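Local coordinates for hypothetical protein MM_2497 (Methanosarcina mazei, PDB 2I5E) that probably transfers a guanylyl group from GTP to (2S)-2-phospholactate, a step in making the hydride carrier coenzyme F420, at residues C117-K122 with T126-I131; Y137-Y142 with L147-I152. All coordinates share one frame; numbering follows the deposited sequence.

How the interactions relate
The two contacts follow one another along the chain: the hairpin of interaction 1 (117-122 with 126-131) closes before the loop and helix of interaction 2 (137-142 with 147-152) begin. Their centres lie about 10 Å apart. Interaction 1 pairs two neighbouring antiparallel strands of the mixed central sheet, and interaction 2 packs loop segment 137-142, which follows strand 126-131, against helix 145-154, which covers the face carrying Ile118 and Leu129. They meet directly, Thr126 OG1 lying 2.9 Å from His149 ND1 in a probable hydrogen bond, while Tyr137 and Tyr141 rest on the same strand. Together they tie that loop and helix onto one face of the sheet in this probable GT-A-clan nucleotidyltransferase; both also reach the second subunit.

Interaction 1 (C117-K122 with T126-I131); sequences CIVPGK and TNALFI
Val119 and Ala128 face each other at the point where this antiparallel hairpin slips register. Asn127 joins Ala128 opposite Val119, a classic beta bulge: Val119 N gives its hydrogen to Ala128 O at 3.1 Å, whereas Val119 O takes the one from Asn127 N at 2.7 Å. Farther along, Cys117 and Phe130 form a hydrogen-bonded pair, bonded both ways, Cys117 N to Phe130 O and Phe130 N to Cys117 O.

Val119 can be followed outward. Its CB already sits 3.7 Å from Ala128 CB; CG2, beside the backbone N, presses tighter still, 3.4 Å from the same methyl; CG1, anti to the backbone N (chi1 -165°), runs along the strand and merely grazes Asn127 CB at 4.3 Å. On the sheet's other face Ile118 and Leu129 lie side by side, Leu129 CD1 meeting Ile118 CB at 3.7 Å.

From the bulge, the Asn127 amide lies against Gly121, ND2 approaching Gly121 CA to 3.2 Å. The amide is held from outside the hairpin, where ND2 bonds to Ala168 O and Asp171 OD1.

In the sheet, strand 126-131 has strand 91-94 on its other side and strand 116-120 has 160-162. Helix 103-109 packs on Cys117, Val119 and Phe130 through Ile109, while helix 145-154 covers Ile118 and Leu129.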
loop_
_atom_site.group_PDB
_atom_site.type_symbol
_atom_site.label_atom_id
_atom_site.label_comp_id
_atom_site.label_asym_id
_atom_site.label_seq_id
_atom_site.Cartn_x
_atom_site.Cartn_y
_atom_site.Cartn_z
ATOM N N CYS A 117 1.204 -0.673 -17.924
ATOM C CA CYS A 117 1.352 -1.070 -16.520
ATOM C C CYS A 117 0.888 0.062 -15.660
ATOM O O CYS A 117 1.214 1.250 -15.878
ATOM C CB CYS A 117 2.754 -1.466 -16.176
ATOM S SG CYS A 117 2.982 -2.046 -14.511
ATOM N N ILE A 118 0.071 -0.316 -14.682
ATOM C CA ILE A 118 -0.428 0.641 -13.774
ATOM C C ILE A 118 -0.227 0.353 -12.278
ATOM O O ILE A 118 -0.487 -0.789 -11.789
ATOM C CB ILE A 118 -1.787 1.042 -14.184
ATOM C CG1 ILE A 118 -2.527 1.729 -13.048
ATOM C CG2 ILE A 118 -2.543 -0.104 -14.819
ATOM C CD1 ILE A 118 -3.767 2.237 -13.516
ATOM N N VAL A 119 0.318 1.373 -11.614
ATOM C CA VAL A 119 0.533 1.476 -10.176
ATOM C C VAL A 119 -0.532 2.329 -9.433
ATOM O O VAL A 119 -0.630 3.568 -9.660
ATOM C CB VAL A 119 1.917 2.141 -9.911
ATOM C CG1 VAL A 119 2.361 1.946 -8.459
ATOM C CG2 VAL A 119 2.917 1.529 -10.896
ATOM N N PRO A 120 -1.333 1.671 -8.556
ATOM C CA PRO A 120 -2.383 2.363 -7.819
ATOM C C PRO A 120 -1.741 3.244 -6.801
ATOM O O PRO A 120 -0.632 2.919 -6.317
ATOM C CB PRO A 120 -3.162 1.262 -7.122
ATOM C CG PRO A 120 -2.242 0.015 -7.112
ATOM C CD PRO A 120 -1.226 0.225 -8.209
ATOM N N GLY A 121 -2.389 4.370 -6.483
ATOM C CA GLY A 121 -2.036 5.036 -5.278
ATOM C C GLY A 121 -3.205 4.909 -4.323
ATOM O O GLY A 121 -4.174 4.156 -4.585
ATOM N N LYS A 122 -3.132 5.564 -3.161
ATOM C CA LYS A 122 -4.379 5.409 -2.315
ATOM C C LYS A 122 -5.641 6.158 -2.841
ATOM O O LYS A 122 -5.541 7.055 -3.689
ATOM C CB LYS A 122 -4.181 5.632 -0.837
ATOM C CG LYS A 122 -3.721 6.989 -0.536
ATOM C CD LYS A 122 -3.822 7.271 1.013
ATOM C CE LYS A 122 -2.732 8.344 1.386
ATOM N NZ LYS A 122 -2.245 9.193 0.116
ATOM N N THR A 126 -3.685 7.105 -9.354
ATOM C CA THR A 126 -2.761 6.391 -10.280
ATOM C C THR A 126 -1.442 7.043 -10.015
ATOM O O THR A 126 -1.327 8.254 -10.122
ATOM C CB THR A 126 -3.156 6.674 -11.709
ATOM O OG1 THR A 126 -4.500 6.194 -11.947
ATOM C CG2 THR A 126 -2.223 5.965 -12.705
ATOM N N ASN A 127 -0.474 6.268 -9.573
ATOM C CA ASN A 127 0.818 6.831 -9.169
ATOM C C ASN A 127 1.863 6.761 -10.288
ATOM O O ASN A 127 2.755 7.593 -10.341
ATOM C CB ASN A 127 1.350 6.115 -7.884
ATOM C CG ASN A 127 0.741 6.726 -6.595
ATOM O OD1 ASN A 127 0.071 7.763 -6.640
ATOM N ND2 ASN A 127 0.984 6.103 -5.482
ATOM N N ALA A 128 1.720 5.787 -11.208
ATOM C CA ALA A 128 2.669 5.599 -12.287
ATOM C C ALA A 128 1.861 4.875 -13.358
ATOM O O ALA A 128 1.001 4.066 -13.059
ATOM C CB ALA A 128 3.889 4.682 -11.773
ATOM N N LEU A 129 2.122 5.239 -14.615
ATOM C CA LEU A 129 1.437 4.670 -15.742
ATOM C C LEU A 129 2.498 4.477 -16.846
ATOM O O LEU A 129 3.154 5.454 -17.245
ATOM C CB LEU A 129 0.361 5.650 -16.203
ATOM C CG LEU A 129 -0.818 5.198 -17.080
ATOM C CD1 LEU A 129 -1.463 3.847 -16.586
ATOM C CD2 LEU A 129 -1.799 6.352 -17.060
ATOM N N PHE A 130 2.669 3.231 -17.286
ATOM C CA PHE A 130 3.493 2.852 -18.420
ATOM C C PHE A 130 2.590 2.395 -19.581
ATOM O O PHE A 130 1.865 1.415 -19.478
ATOM C CB PHE A 130 4.605 1.804 -18.055
ATOM C CG PHE A 130 5.579 1.520 -19.203
ATOM C CD1 PHE A 130 6.474 2.492 -19.663
ATOM C CD2 PHE A 130 5.518 0.293 -19.900
ATOM C CE1 PHE A 130 7.328 2.253 -20.767
ATOM C CE2 PHE A 130 6.356 0.015 -20.986
ATOM C CZ PHE A 130 7.262 0.982 -21.409
ATOM N N ILE A 131 2.641 3.172 -20.662
ATOM C CA ILE A 131 1.852 3.008 -21.819
ATOM C C ILE A 131 2.770 2.695 -23.029
ATOM O O ILE A 131 3.468 3.570 -23.471
ATOM C CB ILE A 131 1.091 4.344 -22.062
ATOM C CG1 ILE A 131 0.262 4.742 -20.773
ATOM C CG2 ILE A 131 0.291 4.278 -23.362
ATOM C CD1 ILE A 131 0.393 6.268 -20.416
#

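Interaction 2 (Y137-Y142 with L147-I152)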
loop_
_atom_site.group_PDB
_atom_site.type_symbol
_atom_site.label_atom_id
_atom_site.label_comp_id
_atom_site.label_asym_id
_atom_site.label_seq_id
_atom_site.Cartn_x
_atom_site.Cartn_y
_atom_site.Cartn_z
ATOM N N TYR A 137 -3.934 5.298 -26.291
ATOM C CA TYR A 137 -4.224 5.543 -24.878
ATOM C C TYR A 137 -4.552 6.967 -24.581
ATOM O O TYR A 137 -3.970 7.865 -25.179
ATOM C CB TYR A 137 -3.060 5.087 -24.005
ATOM C CG TYR A 137 -3.580 4.742 -22.596
ATOM C CD1 TYR A 137 -4.283 3.539 -22.353
ATOM C CD2 TYR A 137 -3.408 5.647 -21.526
ATOM C CE1 TYR A 137 -4.772 3.239 -21.048
ATOM C CE2 TYR A 137 -3.881 5.348 -20.229
ATOM C CZ TYR A 137 -4.568 4.175 -20.009
ATOM O OH TYR A 137 -5.016 3.935 -18.738
ATOM N N ARG A 138 -5.492 7.199 -23.655
ATOM C CA ARG A 138 -5.862 8.535 -23.200
ATOM C C ARG A 138 -5.817 8.537 -21.639
ATOM O O ARG A 138 -6.202 7.586 -21.040
ATOM C CB ARG A 138 -7.268 8.862 -23.804
ATOM C CG ARG A 138 -8.082 9.967 -23.087
ATOM C CD ARG A 138 -9.570 10.104 -23.658
ATOM N NE ARG A 138 -10.477 9.037 -23.172
ATOM C CZ ARG A 138 -11.012 8.999 -21.943
ATOM N NH1 ARG A 138 -10.726 9.969 -21.087
ATOM N NH2 ARG A 138 -11.841 8.012 -21.563
ATOM N N VAL A 139 -5.266 9.538 -20.972
ATOM C CA VAL A 139 -5.248 9.545 -19.525
ATOM C C VAL A 139 -6.376 10.402 -18.943
ATOM O O VAL A 139 -6.778 11.413 -19.567
ATOM C CB VAL A 139 -3.915 10.170 -18.887
ATOM C CG1 VAL A 139 -2.622 9.400 -19.313
ATOM C CG2 VAL A 139 -3.814 11.639 -19.213
ATOM N N LYS A 140 -6.751 10.100 -17.689
ATOM C CA LYS A 140 -7.709 10.863 -16.929
ATOM C C LYS A 140 -7.395 10.705 -15.455
ATOM O O LYS A 140 -8.012 9.857 -14.769
ATOM C CB LYS A 140 -9.130 10.381 -17.203
ATOM C CG LYS A 140 -10.200 11.416 -16.695
ATOM C CD LYS A 140 -11.581 10.873 -17.060
ATOM C CE LYS A 140 -12.723 11.797 -16.601
ATOM N NZ LYS A 140 -12.934 11.709 -15.065
ATOM N N TYR A 141 -6.431 11.510 -14.979
ATOM C CA TYR A 141 -6.039 11.539 -13.567
ATOM C C TYR A 141 -7.105 12.347 -12.857
ATOM O O TYR A 141 -7.879 13.034 -13.509
ATOM C CB TYR A 141 -4.657 12.236 -13.365
ATOM C CG TYR A 141 -3.539 11.371 -13.823
ATOM C CD1 TYR A 141 -3.187 11.318 -15.179
ATOM C CD2 TYR A 141 -2.887 10.554 -12.932
ATOM C CE1 TYR A 141 -2.237 10.451 -15.637
ATOM C CE2 TYR A 141 -1.869 9.721 -13.351
ATOM C CZ TYR A 141 -1.556 9.667 -14.709
ATOM O OH TYR A 141 -0.597 8.813 -15.162
ATOM N N TYR A 142 -7.096 12.263 -11.531
ATOM C CA TYR A 142 -8.160 12.800 -10.601
ATOM C C TYR A 142 -9.317 11.851 -10.471
ATOM O O TYR A 142 -9.594 11.055 -11.404
ATOM C CB TYR A 142 -8.713 14.213 -10.934
ATOM C CG TYR A 142 -7.669 15.257 -11.060
ATOM C CD1 TYR A 142 -6.776 15.508 -10.021
ATOM C CD2 TYR A 142 -7.543 15.991 -12.254
ATOM C CE1 TYR A 142 -5.755 16.460 -10.150
ATOM C CE2 TYR A 142 -6.536 16.957 -12.393
ATOM C CZ TYR A 142 -5.641 17.163 -11.353
ATOM O OH TYR A 142 -4.679 18.121 -11.521
ATOM N N LEU A 147 -9.240 2.914 -11.625
ATOM C CA LEU A 147 -10.314 2.145 -12.324
ATOM C C LEU A 147 -10.518 2.705 -13.742
ATOM O O LEU A 147 -10.568 1.963 -14.667
ATOM C CB LEU A 147 -11.625 2.165 -11.487
ATOM C CG LEU A 147 -11.660 1.303 -10.167
ATOM C CD1 LEU A 147 -12.981 1.355 -9.341
ATOM C CD2 LEU A 147 -11.333 -0.166 -10.452
ATOM N N THR A 148 -10.526 4.017 -13.912
ATOM C CA THR A 148 -10.670 4.612 -15.219
ATOM C C THR A 148 -9.596 4.231 -16.246
ATOM O O THR A 148 -9.930 3.989 -17.435
ATOM C CB THR A 148 -10.750 6.088 -15.101
ATOM O OG1 THR A 148 -11.827 6.414 -14.241
ATOM C CG2 THR A 148 -11.110 6.708 -16.493
ATOM N N HIS A 149 -8.313 4.201 -15.827
ATOM C CA HIS A 149 -7.177 3.786 -16.681
ATOM C C HIS A 149 -7.123 2.312 -17.045
ATOM O O HIS A 149 -6.622 1.887 -18.155
ATOM C CB HIS A 149 -5.812 4.167 -15.987
ATOM C CG HIS A 149 -5.570 5.643 -15.917
ATOM N ND1 HIS A 149 -5.020 6.265 -14.812
ATOM C CD2 HIS A 149 -5.714 6.612 -16.858
ATOM C CE1 HIS A 149 -4.954 7.572 -15.029
ATOM N NE2 HIS A 149 -5.332 7.812 -16.272
ATOM N N CYS A 150 -7.595 1.473 -16.130
ATOM C CA CYS A 150 -7.719 0.076 -16.501
ATOM C C CYS A 150 -8.829 -0.036 -17.573
ATOM O O CYS A 150 -8.728 -0.864 -18.492
ATOM C CB CYS A 150 -8.146 -0.761 -15.301
ATOM S SG CYS A 150 -6.928 -0.857 -13.998
ATOM N N SER A 151 -9.895 0.722 -17.425
ATOM C CA SER A 151 -11.039 0.532 -18.344
ATOM C C SER A 151 -10.850 1.317 -19.667
ATOM O O SER A 151 -11.358 0.893 -20.722
ATOM C CB SER A 151 -12.395 0.804 -17.655
ATOM O OG SER A 151 -12.910 2.065 -18.007
ATOM N N ILE A 152 -10.109 2.431 -19.605
ATOM C CA ILE A 152 -9.518 3.047 -20.831
ATOM C C ILE A 152 -8.655 1.998 -21.556
ATOM O O ILE A 152 -8.738 1.885 -22.751
ATOM C CB ILE A 152 -8.770 4.436 -20.626
ATOM C CG1 ILE A 152 -9.710 5.555 -20.182
ATOM C CG2 ILE A 152 -8.076 4.936 -21.960
ATOM C CD1 ILE A 152 -8.950 6.754 -19.419
HETATM O O HOH W 1 -12.621 8.786 -14.266
#
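His149 reaches from its helix to the backbone of the 137-142 loop, and hydrogen bonds supply the main polar grip. Lys140 N donates to His149 NE2 at 3.0 Å, nearly straight but tilted 23° out of the imidazole plane. The ring's other nitrogen is probably taken up by Thr126 OG1. With CG anti to the carbonyl carbon (chi1 -69°), the imidazole swings off the helix between these two partners. A bond from Tyr137 OH to His149 O is suggested but doubtful, as the hydroxyl is modelled too close to a neighbouring atom. At the solvent side a water accepts from Lys140 NZ, 3.0 Å away; its link to Thr148 OG1 is modelled very short and so is doubtful, and that hydroxyl also bonds to Ser144 O.

Aromatic contacts come next. His149 turns an edge to Tyr141 in a T-shaped pair, its CE1 standing 3.9 Å above the centre of the phenol ring, with the planes at 61°. A leucine in place of His149 would probably leave Lys140 N without its acceptor and Thr126 OG1 without this ring partner, setting the loop freer to shift.

Van der Waals packing centres on Ile152. Its CG2 lies over the face of Tyr137 in a CH-pi contact, 4.1 Å from the ring centroid. The other branch turns to Arg138: CD1 comes 3.3 Å from Arg138 O, and CG1 approaches NH2 at 3.5 Å over one face of the guanidinium.

The loop is thus pinched between two helices, 145-154 holding it through His149 and Ile152, and 76-86 through Asn77 and Asn81, which bond its backbone at Tyr141 and Val139. Beneath, Tyr137 and Tyr141 rest on strand 126-131, and Val139 on Ile93 of strand 91-94.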